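Local coordinates for protein ribosomal RNA small subunit methyltransferase E (Thermotoga maritima, PDB 1Z85) that probably methylates N3 of uridine 1498 in 16S ribosomal RNA of the assembled small subunit, using S-adenosyl-L-methionine as methyl donor, at residues Gly24-Asp29 / Tyr57-Lys62; Ile133-Ala138 / Tyr145-Val150; Glu154-Ser159 / Glu198-Ser203; Gln171-Ala176 / Gly225-Lys230. All coordinates share one frame; numbering follows the deposited sequence.

Contact 1: residues Gly24-Asp29 / Tyr57-Lys62; sequences GEVIFD and YTCILK
V26 on strand 25-28 packs against Y57 and C59 on strand 55-64, while E25 next to it reaches K62 farther along that strand. Both strands belong to the PUA-like domain. They are not neighbours in its sheet: strand 69-78 lies between them in the strand order. Their axes come within 8.2 Å at an angle of 70°, and side chains rather than backbone bonds join them across this crossing.

One branch of V26 does all the touching. CG2 sits 3.8 Å from C59 SG and 4.0 Å from Y57 CB, and it meets the start of the Y57 ring at a slant. CG2 is placed there because it stands anti to the carbonyl carbon of V26, with CG1 anti to the backbone N (chi1 179°).

The second link is ionic and lies nearer the solvent. The lysine chain, bent at chi3, crosses the glutamate at about a right angle. K62 NZ donates to E25 OE1 at 3.0 Å, meeting the oxygen on its anti side, 27° out of the carboxylate plane. The same K62 NZ lies 3.9 Å from E25 CB, so the ammonium group also rests near the base of the glutamate side chain.

Around the apolar cluster, A49 and I73 also pack on V26, A71 on C59 and V76 on Y57, so the buried valine is surrounded by residues from several strands of the domain. The polar end of Y57 turns elsewhere: its OH is hydrogen-bonded to D51 OD2.

Contact 2: residues Ile133-Ala138 / Tyr145-Val150; sequences IVVREA and YLFPKV
V135 of helix 128-142 points its side chain at the run F147-V150, where the chain comes back from the helix and enters strand 149-152. With strand 113-117 this makes a beta-alpha-beta unit of the SPOUT domain, whose alpha/beta knot fold is built on a parallel sheet.

The two methyls of V135 divide the work. CG1, anti to the backbone N at chi1 165°, is directed at the F147-P148 step: it points at the CG-CD side of the P148 ring, 4.0 Å from P148 CD, and lies equally near F147 CB. CG2 serves the strand, where V135 and V150 lie alongside one another, pointing opposite ways, with V135 CG2 4.1 Å from V150 CG1. I103 of helix 96-108 also packs on V135.

R136 leaves the helix on the side away from F147, yet its root is covered by the ring. The phenyl group leans over the helix backbone at a slant, presenting neither a clear face nor an edge, and Y18 meets its ring with the planes about 30° apart. The guanidinium works elsewhere, held by salt bridges to E32 through NH1 and to D29 through NH2; what meets F147 is the CA and CG of R136. The nearest ring carbon is F147 CE2, 3.9 Å from R136 CA and 4.2 Å from R136 CG.

Contact 3: residues Glu154-Ser159 / Glu198-Ser203; sequences EKLEFS and ELLRSS
L156, which faces L199 and L200 of helix 194-201, is the centre of an inverse gamma turn (phi -78°, psi 67°), closed by a weak bond from E157 N to K155 O. The turn lies in the loop between strands 149-152 and 161-165 of the knotted methyltransferase domain, and the leucine at its centre points toward the helix.

L156 is touched at two levels. Near its root, CB packs 4.1 Å from L199 CD1, while L199 CD2 rests 3.5 Å from the carbonyl oxygen L156 O. Farther out, L156 CD1 meets L200 CD1 at 4.2 Å, the two side chains crossing at a slant. L200 uses its other methyl on the phenylalanine: CD2 comes to the edge of the F158 ring, near its plane, 4.3 Å from CE2. F119 packs on L156 and F192 on L200.

The two serines at the end of 198-203 both donate to L199 O. S203 OG does so at 2.9 Å, tilted 19° from the carbonyl plane, and S202 OG at 3.1 Å comes from above that plane. Across the contact no hydrogen bond forms, so loop and helix meet through van der Waals packing, mostly of leucine and phenylalanine carbons, with one methyl lying on the L156 carbonyl oxygen.

Contact 4: residues Gln171-Ala176 / Gly225-Lys230; sequences QNLLDA and GYIALK
At the dimer interface, the C-terminal helix 216-230 lays Y226 and I227 against L173 and L174 of the loop between strands 161-165 and 182-186. Y226 takes most of the contact. L174 sends CD2 over one face of its ring, a CH-pi contact with the methyl 3.7 Å from the centroid and 24° off the ring normal. The methyl is offset toward the hydroxyl end, and its closest atom is Y226 CZ, at 3.4 Å. L173 approaches otherwise: it comes in beside the tyrosine, pointing the other way, with L173 CG 3.7 Å from Y226 CD2 at an oblique angle to the ring. Having CG anti to the backbone N (chi1 169°) swings the tyrosine ring from the helix out to the two leucines.

This last helix belongs to the alpha/beta knot fold of the SPOUT domain, where I227 packs on I182 and V184 of the parallel sheet; I227 CD1 also meets L173 CD1 at 4.1 Å. The second subunit adds to the contact: Y226 packs on Y226 of that subunit, and L174 on L229 of that subunit, so L174 touches helices of both subunits.

A water sits in the plane of the tyrosine ring, at its edge. It donates to L173 O at 2.6 Å and to A176 O at 2.7 Å, bridging two carbonyls of the turn, which A176 N also braces by bonding to L173 O. Toward Y226 OH, at 3.4 Å, the water accepts a weak bond.

In the fold
Contact 1 belongs to the PUA-like domain, contacts 2, 3 and 4 to the SPOUT methyltransferase domain. The two domains are tied directly where contacts 1 and 2 touch: D29 OD2 forms a salt bridge with R136 NH2 at 3.0 Å, though the contact centres lie 19 Å apart. Contacts 3 and 4 stand on the far side of the chain's centre from contact 1, 44 and 41 Å from it between centres. Their own centres are about 20 Å apart, nearest atoms about 12 Å, and their segments alternate along the chain. In SPOUT enzymes the C-terminal knot forms the S-adenosylmethionine pocket, so this domain probably holds it here; contact 4 reaches the second subunit.

Contact 1: residues Gly24-Asp29 / Tyr57-Lys62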
loop_
_atom_site.group_PDB
_atom_site.type_symbol
_atom_site.label_atom_id
_atom_site.label_comp_id
_atom_site.label_asym_id
_atom_site.label_seq_id
_atom_site.Cartn_x
_atom_site.Cartn_y
_atom_site.Cartn_z
ATOM N N GLY B 24 34.219 -6.203 21.211
ATOM C CA GLY B 24 33.316 -6.208 22.367
ATOM C C GLY B 24 32.397 -5.000 22.535
ATOM O O GLY B 24 31.643 -4.921 23.510
ATOM N N GLU B 25 32.439 -4.060 21.594
ATOM C CA GLU B 25 31.552 -2.911 21.650
ATOM C C GLU B 25 30.766 -2.727 20.339
ATOM O O GLU B 25 31.130 -3.270 19.290
ATOM C CB GLU B 25 32.360 -1.655 21.990
ATOM C CG GLU B 25 33.236 -1.134 20.840
ATOM C CD GLU B 25 34.216 -0.072 21.295
ATOM O OE1 GLU B 25 33.867 0.682 22.236
ATOM O OE2 GLU B 25 35.333 -0.003 20.717
ATOM N N VAL B 26 29.670 -1.981 20.422
ATOM C CA VAL B 26 28.985 -1.517 19.241
ATOM C C VAL B 26 29.180 -0.008 19.235
ATOM O O VAL B 26 28.971 0.644 20.258
ATOM C CB VAL B 26 27.492 -1.922 19.243
ATOM C CG1 VAL B 26 26.797 -1.419 18.027
ATOM C CG2 VAL B 26 27.348 -3.453 19.319
ATOM N N ILE B 27 29.661 0.526 18.113
ATOM C CA ILE B 27 29.806 1.977 17.961
ATOM C C ILE B 27 28.759 2.497 17.008
ATOM O O ILE B 27 28.399 1.836 16.048
ATOM C CB ILE B 27 31.249 2.435 17.514
ATOM C CG1 ILE B 27 31.600 1.925 16.117
ATOM C CG2 ILE B 27 32.324 2.001 18.545
ATOM N N PHE B 28 28.289 3.706 17.276
ATOM C CA PHE B 28 27.158 4.285 16.572
ATOM C C PHE B 28 27.518 5.649 16.006
ATOM O O PHE B 28 28.213 6.430 16.673
ATOM C CB PHE B 28 25.989 4.461 17.532
ATOM C CG PHE B 28 25.604 3.205 18.283
ATOM C CD1 PHE B 28 26.284 2.829 19.427
ATOM C CD2 PHE B 28 24.519 2.446 17.873
ATOM C CE1 PHE B 28 25.905 1.708 20.120
ATOM C CE2 PHE B 28 24.131 1.307 18.569
ATOM C CZ PHE B 28 24.813 0.946 19.692
ATOM N N ASP B 29 27.035 5.935 14.795
ATOM C CA ASP B 29 27.295 7.211 14.131
ATOM C C ASP B 29 26.396 8.353 14.639
ATOM O O ASP B 29 25.608 8.176 15.588
ATOM C CB ASP B 29 27.223 7.053 12.602
ATOM C CG ASP B 29 25.812 6.766 12.078
ATOM O OD1 ASP B 29 24.849 6.692 12.868
ATOM O OD2 ASP B 29 25.673 6.632 10.843
ATOM N N TYR B 57 22.612 -7.499 19.161
ATOM C CA TYR B 57 23.485 -7.271 20.308
ATOM C C TYR B 57 22.712 -6.603 21.453
ATOM O O TYR B 57 22.055 -5.575 21.280
ATOM C CB TYR B 57 24.703 -6.420 19.921
ATOM C CG TYR B 57 25.458 -6.959 18.723
ATOM C CD1 TYR B 57 25.062 -6.632 17.417
ATOM C CD2 TYR B 57 26.544 -7.816 18.883
ATOM C CE1 TYR B 57 25.741 -7.145 16.312
ATOM C CE2 TYR B 57 27.242 -8.327 17.774
ATOM C CZ TYR B 57 26.834 -7.992 16.502
ATOM O OH TYR B 57 27.506 -8.485 15.415
ATOM N N THR B 58 22.768 -7.216 22.620
ATOM C CA THR B 58 22.247 -6.609 23.820
ATOM C C THR B 58 23.447 -5.972 24.478
ATOM O O THR B 58 24.463 -6.636 24.697
ATOM C CB THR B 58 21.606 -7.656 24.706
ATOM O OG1 THR B 58 20.596 -8.341 23.946
ATOM C CG2 THR B 58 20.993 -7.023 25.969
ATOM N N CYS B 59 23.332 -4.670 24.734
ATOM C CA CYS B 59 24.463 -3.844 25.156
ATOM C C CYS B 59 24.108 -2.898 26.312
ATOM O O CYS B 59 22.938 -2.578 26.548
ATOM C CB CYS B 59 24.994 -2.995 23.983
ATOM S SG CYS B 59 25.155 -3.828 22.389
ATOM N N ILE B 60 25.141 -2.475 27.033
ATOM C CA ILE B 60 25.025 -1.411 28.021
ATOM C C ILE B 60 25.674 -0.145 27.453
ATOM O O ILE B 60 26.855 -0.140 27.110
ATOM C CB ILE B 60 25.687 -1.795 29.357
ATOM C CG1 ILE B 60 25.220 -3.193 29.794
ATOM C CG2 ILE B 60 25.383 -0.715 30.412
ATOM C CD1 ILE B 60 25.512 -3.551 31.257
ATOM N N LEU B 61 24.889 0.923 27.351
ATOM C CA LEU B 61 25.366 2.203 26.814
ATOM C C LEU B 61 26.441 2.768 27.738
ATOM O O LEU B 61 26.244 2.801 28.959
ATOM C CB LEU B 61 24.190 3.190 26.662
ATOM C CG LEU B 61 24.385 4.524 25.922
ATOM C CD1 LEU B 61 24.941 4.313 24.516
ATOM C CD2 LEU B 61 23.070 5.321 25.837
ATOM N N LYS B 62 27.583 3.165 27.166
ATOM C CA LYS B 62 28.678 3.779 27.946
ATOM C C LYS B 62 28.740 5.275 27.658
ATOM O O LYS B 62 28.653 6.087 28.575
ATOM C CB LYS B 62 30.048 3.163 27.616
ATOM C CG LYS B 62 30.167 1.641 27.757
ATOM C CD LYS B 62 31.522 1.116 27.208
ATOM C CE LYS B 62 31.832 1.627 25.776
ATOM N NZ LYS B 62 32.766 0.757 24.988
#

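Contact 2: residues Ile133-Ala138 / Tyr145-Val150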
loop_
_atom_site.group_PDB
_atom_site.type_symbol
_atom_site.label_atom_id
_atom_site.label_comp_id
_atom_site.label_asym_id
_atom_site.label_seq_id
_atom_site.Cartn_x
_atom_site.Cartn_y
_atom_site.Cartn_z
ATOM N N ILE B 133 20.707 4.759 4.057
ATOM C CA ILE B 133 19.990 5.306 5.216
ATOM C C ILE B 133 18.492 4.946 5.211
ATOM O O ILE B 133 17.889 4.720 6.267
ATOM C CB ILE B 133 20.195 6.835 5.311
ATOM C CG1 ILE B 133 21.662 7.117 5.672
ATOM C CG2 ILE B 133 19.270 7.487 6.373
ATOM C CD1 ILE B 133 22.039 8.542 5.471
ATOM N N VAL B 134 17.870 4.920 4.035
ATOM C CA VAL B 134 16.436 4.647 3.951
ATOM C C VAL B 134 16.253 3.192 4.353
ATOM O O VAL B 134 15.345 2.861 5.105
ATOM C CB VAL B 134 15.866 4.853 2.494
ATOM C CG1 VAL B 134 14.406 4.427 2.429
ATOM C CG2 VAL B 134 15.959 6.290 2.040
ATOM N N VAL B 135 17.104 2.317 3.820
ATOM C CA VAL B 135 17.126 0.900 4.231
ATOM C C VAL B 135 17.342 0.702 5.741
ATOM O O VAL B 135 16.610 -0.020 6.420
ATOM C CB VAL B 135 18.242 0.146 3.463
ATOM C CG1 VAL B 135 18.526 -1.200 4.118
ATOM C CG2 VAL B 135 17.839 0.013 1.993
ATOM N N ARG B 136 18.348 1.359 6.269
ATOM C CA ARG B 136 18.607 1.286 7.695
ATOM C C ARG B 136 17.360 1.697 8.486
ATOM O O ARG B 136 16.939 1.012 9.377
ATOM C CB ARG B 136 19.779 2.194 8.037
ATOM C CG ARG B 136 20.148 2.162 9.488
ATOM C CD ARG B 136 20.587 3.512 9.998
ATOM N NE ARG B 136 21.859 3.862 9.400
ATOM C CZ ARG B 136 22.801 4.603 9.976
ATOM N NH1 ARG B 136 22.655 5.110 11.206
ATOM N NH2 ARG B 136 23.919 4.822 9.298
ATOM N N GLU B 137 16.791 2.852 8.188
ATOM C CA GLU B 137 15.724 3.370 9.043
ATOM C C GLU B 137 14.515 2.462 8.940
ATOM O O GLU B 137 13.908 2.158 9.938
ATOM C CB GLU B 137 15.365 4.835 8.703
ATOM C CG GLU B 137 16.511 5.874 9.028
ATOM C CD GLU B 137 16.896 5.984 10.533
ATOM O OE1 GLU B 137 16.321 5.285 11.393
ATOM O OE2 GLU B 137 17.787 6.778 10.871
ATOM N N ALA B 138 14.200 1.997 7.738
ATOM C CA ALA B 138 13.100 1.021 7.542
ATOM C C ALA B 138 13.319 -0.300 8.272
ATOM O O ALA B 138 12.425 -0.812 8.959
ATOM C CB ALA B 138 12.880 0.751 6.054
ATOM N N TYR B 145 17.004 -7.811 10.816
ATOM C CA TYR B 145 18.379 -7.874 11.280
ATOM C C TYR B 145 19.387 -8.024 10.151
ATOM O O TYR B 145 20.559 -7.613 10.294
ATOM C CB TYR B 145 18.550 -9.010 12.305
ATOM C CG TYR B 145 17.786 -8.724 13.560
ATOM C CD1 TYR B 145 16.440 -9.043 13.662
ATOM C CD2 TYR B 145 18.395 -8.104 14.635
ATOM C CE1 TYR B 145 15.716 -8.770 14.826
ATOM C CE2 TYR B 145 17.688 -7.824 15.801
ATOM C CZ TYR B 145 16.350 -8.158 15.885
ATOM O OH TYR B 145 15.639 -7.864 17.014
ATOM N N LEU B 146 18.940 -8.627 9.051
ATOM C CA LEU B 146 19.772 -8.779 7.866
ATOM C C LEU B 146 19.204 -7.848 6.815
ATOM O O LEU B 146 18.129 -8.073 6.310
ATOM C CB LEU B 146 19.800 -10.246 7.389
ATOM C CG LEU B 146 20.578 -10.499 6.078
ATOM C CD1 LEU B 146 22.087 -10.229 6.189
ATOM C CD2 LEU B 146 20.376 -11.905 5.562
ATOM N N PHE B 147 19.924 -6.776 6.512
ATOM C CA PHE B 147 19.393 -5.702 5.657
ATOM C C PHE B 147 19.525 -6.188 4.212
ATOM O O PHE B 147 20.480 -6.914 3.929
ATOM C CB PHE B 147 20.240 -4.407 5.842
ATOM C CG PHE B 147 20.091 -3.706 7.200
ATOM C CD1 PHE B 147 19.279 -4.197 8.205
ATOM C CD2 PHE B 147 20.806 -2.555 7.458
ATOM C CE1 PHE B 147 19.182 -3.553 9.444
ATOM C CE2 PHE B 147 20.707 -1.889 8.701
ATOM C CZ PHE B 147 19.894 -2.383 9.673
ATOM N N PRO B 148 18.624 -5.754 3.282
ATOM C CA PRO B 148 18.912 -5.961 1.873
ATOM C C PRO B 148 20.177 -5.215 1.446
ATOM O O PRO B 148 20.489 -4.149 1.984
ATOM C CB PRO B 148 17.689 -5.367 1.147
ATOM C CG PRO B 148 17.104 -4.405 2.108
ATOM C CD PRO B 148 17.368 -5.015 3.458
ATOM N N LYS B 149 20.884 -5.797 0.482
ATOM C CA LYS B 149 22.005 -5.163 -0.145
ATOM C C LYS B 149 21.463 -4.198 -1.189
ATOM O O LYS B 149 20.356 -4.386 -1.648
ATOM C CB LYS B 149 22.901 -6.196 -0.849
ATOM C CG LYS B 149 23.247 -7.458 -0.081
ATOM C CD LYS B 149 23.884 -7.224 1.280
ATOM C CE LYS B 149 24.361 -8.569 1.905
ATOM N NZ LYS B 149 24.657 -8.504 3.381
ATOM N N VAL B 150 22.240 -3.156 -1.526
ATOM C CA VAL B 150 21.913 -2.200 -2.597
ATOM C C VAL B 150 23.087 -2.131 -3.578
ATOM O O VAL B 150 24.224 -2.209 -3.173
ATOM C CB VAL B 150 21.559 -0.778 -2.064
ATOM C CG1 VAL B 150 20.281 -0.831 -1.153
ATOM C CG2 VAL B 150 22.730 -0.160 -1.342
#

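Contact 3: residues Glu154-Ser159 / Glu198-Ser203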
loop_
_atom_site.group_PDB
_atom_site.type_symbol
_atom_site.label_atom_id
_atom_site.label_comp_id
_atom_site.label_asym_id
_atom_site.label_seq_id
_atom_site.Cartn_x
_atom_site.Cartn_y
_atom_site.Cartn_z
ATOM N N GLU B 154 23.820 -1.726 -14.451
ATOM C CA GLU B 154 24.027 -0.990 -15.697
ATOM C C GLU B 154 23.039 -1.390 -16.821
ATOM O O GLU B 154 22.568 -0.533 -17.583
ATOM C CB GLU B 154 25.475 -1.136 -16.213
ATOM C CG GLU B 154 25.790 -0.161 -17.371
ATOM C CD GLU B 154 25.839 1.358 -17.010
ATOM O OE1 GLU B 154 25.654 1.795 -15.822
ATOM O OE2 GLU B 154 26.110 2.134 -17.960
ATOM N N LYS B 155 22.764 -2.682 -16.935
ATOM C CA LYS B 155 22.016 -3.208 -18.066
ATOM C C LYS B 155 20.864 -4.066 -17.596
ATOM O O LYS B 155 20.973 -4.762 -16.574
ATOM C CB LYS B 155 22.946 -3.988 -19.028
ATOM C CG LYS B 155 23.833 -3.048 -19.858
ATOM C CD LYS B 155 24.860 -3.760 -20.754
ATOM N N LEU B 156 19.763 -4.010 -18.344
ATOM C CA LEU B 156 18.643 -4.893 -18.097
ATOM C C LEU B 156 18.947 -6.281 -18.675
ATOM O O LEU B 156 18.292 -6.758 -19.620
ATOM C CB LEU B 156 17.365 -4.333 -18.688
ATOM C CG LEU B 156 16.853 -3.051 -18.042
ATOM C CD1 LEU B 156 15.691 -2.546 -18.918
ATOM C CD2 LEU B 156 16.428 -3.229 -16.585
ATOM N N GLU B 157 19.933 -6.924 -18.066
ATOM C CA GLU B 157 20.339 -8.257 -18.398
ATOM C C GLU B 157 20.339 -9.070 -17.111
ATOM O O GLU B 157 20.785 -8.612 -16.071
ATOM C CB GLU B 157 21.699 -8.211 -19.038
ATOM C CG GLU B 157 21.657 -7.695 -20.477
ATOM C CD GLU B 157 23.032 -7.482 -21.074
ATOM O OE1 GLU B 157 24.033 -7.718 -20.366
ATOM O OE2 GLU B 157 23.113 -7.058 -22.248
ATOM N N PHE B 158 19.782 -10.266 -17.168
ATOM C CA PHE B 158 19.556 -11.054 -15.970
ATOM C C PHE B 158 19.722 -12.524 -16.259
ATOM O O PHE B 158 19.765 -12.949 -17.419
ATOM C CB PHE B 158 18.120 -10.881 -15.428
ATOM C CG PHE B 158 17.653 -9.479 -15.376
ATOM C CD1 PHE B 158 18.098 -8.635 -14.388
ATOM C CD2 PHE B 158 16.750 -8.998 -16.305
ATOM C CE1 PHE B 158 17.675 -7.315 -14.336
ATOM C CE2 PHE B 158 16.314 -7.669 -16.241
ATOM C CZ PHE B 158 16.793 -6.839 -15.241
ATOM N N SER B 159 19.785 -13.285 -15.178
ATOM C CA SER B 159 19.579 -14.707 -15.250
ATOM C C SER B 159 18.394 -15.137 -14.358
ATOM O O SER B 159 17.983 -14.450 -13.396
ATOM C CB SER B 159 20.868 -15.455 -14.892
ATOM O OG SER B 159 21.016 -15.532 -13.485
ATOM N N GLU B 198 11.247 -4.173 -25.789
ATOM C CA GLU B 198 11.681 -5.321 -26.578
ATOM C C GLU B 198 12.608 -6.188 -25.766
ATOM O O GLU B 198 12.458 -7.388 -25.746
ATOM C CB GLU B 198 12.382 -4.900 -27.889
ATOM N N LEU B 199 13.551 -5.570 -25.084
ATOM C CA LEU B 199 14.500 -6.272 -24.247
ATOM C C LEU B 199 13.839 -7.073 -23.136
ATOM O O LEU B 199 14.278 -8.177 -22.813
ATOM C CB LEU B 199 15.442 -5.264 -23.593
ATOM C CG LEU B 199 16.921 -5.626 -23.513
ATOM C CD1 LEU B 199 17.707 -4.520 -22.747
ATOM C CD2 LEU B 199 17.099 -7.006 -22.872
ATOM N N LEU B 200 12.801 -6.501 -22.530
ATOM C CA LEU B 200 12.093 -7.122 -21.400
ATOM C C LEU B 200 10.983 -8.096 -21.779
ATOM O O LEU B 200 10.652 -8.982 -20.986
ATOM C CB LEU B 200 11.487 -6.050 -20.517
ATOM C CG LEU B 200 12.512 -5.223 -19.758
ATOM C CD1 LEU B 200 11.812 -4.013 -19.233
ATOM C CD2 LEU B 200 13.184 -6.047 -18.643
ATOM N N ARG B 201 10.385 -7.929 -22.963
ATOM C CA ARG B 201 9.375 -8.883 -23.450
ATOM C C ARG B 201 10.074 -10.205 -23.751
ATOM O O ARG B 201 9.639 -11.284 -23.315
ATOM C CB ARG B 201 8.690 -8.373 -24.727
ATOM C CG ARG B 201 7.773 -7.158 -24.520
ATOM N N SER B 202 11.172 -10.082 -24.485
ATOM C CA SER B 202 11.999 -11.192 -24.874
ATOM C C SER B 202 12.709 -11.931 -23.747
ATOM O O SER B 202 13.175 -13.039 -23.962
ATOM C CB SER B 202 13.071 -10.703 -25.873
ATOM O OG SER B 202 14.203 -10.204 -25.180
ATOM N N SER B 203 12.854 -11.333 -22.576
ATOM C CA SER B 203 13.665 -11.953 -21.515
ATOM C C SER B 203 12.929 -12.200 -20.189
ATOM O O SER B 203 13.439 -12.918 -19.308
ATOM C CB SER B 203 14.888 -11.073 -21.240
ATOM O OG SER B 203 14.520 -9.903 -20.512
#

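Contact 4: residues Gln171-Ala176 / Gly225-Lys230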
loop_
_atom_site.group_PDB
_atom_site.type_symbol
_atom_site.label_atom_id
_atom_site.label_comp_id
_atom_site.label_asym_id
_atom_site.label_seq_id
_atom_site.Cartn_x
_atom_site.Cartn_y
_atom_site.Cartn_z
ATOM N N GLN B 171 -1.096 -6.986 -16.291
ATOM C CA GLN B 171 -1.195 -8.244 -17.024
ATOM C C GLN B 171 -1.442 -9.235 -15.912
ATOM O O GLN B 171 -1.495 -8.834 -14.727
ATOM N N ASN B 172 -1.570 -10.516 -16.245
ATOM C CA ASN B 172 -1.902 -11.463 -15.191
ATOM C C ASN B 172 -0.756 -11.908 -14.277
ATOM O O ASN B 172 0.059 -12.757 -14.634
ATOM C CB ASN B 172 -2.637 -12.677 -15.703
ATOM C CG ASN B 172 -3.471 -13.327 -14.606
ATOM O OD1 ASN B 172 -3.988 -14.434 -14.768
ATOM N ND2 ASN B 172 -3.597 -12.626 -13.464
ATOM N N LEU B 173 -0.759 -11.338 -13.074
ATOM C CA LEU B 173 0.205 -11.654 -12.036
ATOM C C LEU B 173 0.003 -13.047 -11.513
ATOM O O LEU B 173 0.954 -13.772 -11.298
ATOM C CB LEU B 173 0.060 -10.659 -10.880
ATOM C CG LEU B 173 1.000 -10.779 -9.671
ATOM C CD1 LEU B 173 2.449 -10.514 -10.045
ATOM C CD2 LEU B 173 0.546 -9.836 -8.575
ATOM N N LEU B 174 -1.246 -13.411 -11.277
ATOM C CA LEU B 174 -1.559 -14.680 -10.655
ATOM C C LEU B 174 -1.336 -15.881 -11.566
ATOM O O LEU B 174 -1.352 -17.018 -11.086
ATOM C CB LEU B 174 -3.002 -14.688 -10.174
ATOM C CG LEU B 174 -3.413 -13.648 -9.140
ATOM C CD1 LEU B 174 -4.821 -13.961 -8.681
ATOM C CD2 LEU B 174 -2.474 -13.615 -7.983
ATOM N N ASP B 175 -1.192 -15.645 -12.869
ATOM C CA ASP B 175 -0.858 -16.726 -13.808
ATOM C C ASP B 175 0.659 -16.970 -13.842
ATOM O O ASP B 175 1.085 -18.060 -14.180
ATOM C CB ASP B 175 -1.378 -16.424 -15.226
ATOM N N ALA B 176 1.456 -15.969 -13.479
ATOM C CA ALA B 176 2.915 -16.024 -13.653
ATOM C C ALA B 176 3.563 -17.203 -12.945
ATOM O O ALA B 176 3.144 -17.594 -11.848
ATOM C CB ALA B 176 3.547 -14.760 -13.192
ATOM N N GLY B 225 4.578 -7.765 -3.079
ATOM C CA GLY B 225 4.039 -8.426 -1.890
ATOM C C GLY B 225 3.415 -9.777 -2.117
ATOM O O GLY B 225 3.582 -10.688 -1.292
ATOM N N TYR B 226 2.699 -9.932 -3.229
ATOM C CA TYR B 226 2.193 -11.239 -3.614
ATOM C C TYR B 226 3.329 -12.226 -3.879
ATOM O O TYR B 226 3.295 -13.376 -3.453
ATOM C CB TYR B 226 1.344 -11.126 -4.866
ATOM C CG TYR B 226 1.001 -12.474 -5.489
ATOM C CD1 TYR B 226 0.096 -13.363 -4.873
ATOM C CD2 TYR B 226 1.589 -12.868 -6.670
ATOM C CE1 TYR B 226 -0.208 -14.602 -5.450
ATOM C CE2 TYR B 226 1.279 -14.083 -7.259
ATOM C CZ TYR B 226 0.398 -14.940 -6.656
ATOM O OH TYR B 226 0.139 -16.147 -7.276
ATOM N N ILE B 227 4.311 -11.779 -4.647
ATOM C CA ILE B 227 5.462 -12.587 -4.939
ATOM C C ILE B 227 6.213 -12.994 -3.647
ATOM O O ILE B 227 6.543 -14.131 -3.461
ATOM C CB ILE B 227 6.386 -11.853 -5.965
ATOM C CG1 ILE B 227 5.721 -11.855 -7.361
ATOM C CG2 ILE B 227 7.763 -12.545 -6.019
ATOM C CD1 ILE B 227 6.160 -10.766 -8.341
ATOM N N ALA B 228 6.479 -12.056 -2.754
ATOM C CA ALA B 228 7.135 -12.344 -1.483
ATOM C C ALA B 228 6.371 -13.337 -0.650
ATOM O O ALA B 228 6.933 -14.201 -0.007
ATOM C CB ALA B 228 7.293 -11.044 -0.710
ATOM N N LEU B 229 5.054 -13.177 -0.640
ATOM C CA LEU B 229 4.144 -14.117 0.014
ATOM C C LEU B 229 4.284 -15.529 -0.504
ATOM O O LEU B 229 4.434 -16.463 0.267
ATOM C CB LEU B 229 2.713 -13.675 -0.227
ATOM C CG LEU B 229 1.940 -13.079 0.940
ATOM C CD1 LEU B 229 0.489 -12.773 0.469
ATOM C CD2 LEU B 229 1.913 -14.013 2.126
ATOM N N LYS B 230 4.190 -15.668 -1.825
ATOM C CA LYS B 230 4.283 -16.955 -2.528
ATOM C C LYS B 230 5.664 -17.591 -2.260
ATOM O O LYS B 230 5.773 -18.760 -1.987
ATOM C CB LYS B 230 4.047 -16.729 -4.033
ATOM C CG LYS B 230 3.277 -17.802 -4.766
ATOM C CD LYS B 230 1.832 -17.940 -4.313
HETATM O O HOH W 1 1.882 -15.924 -10.210
#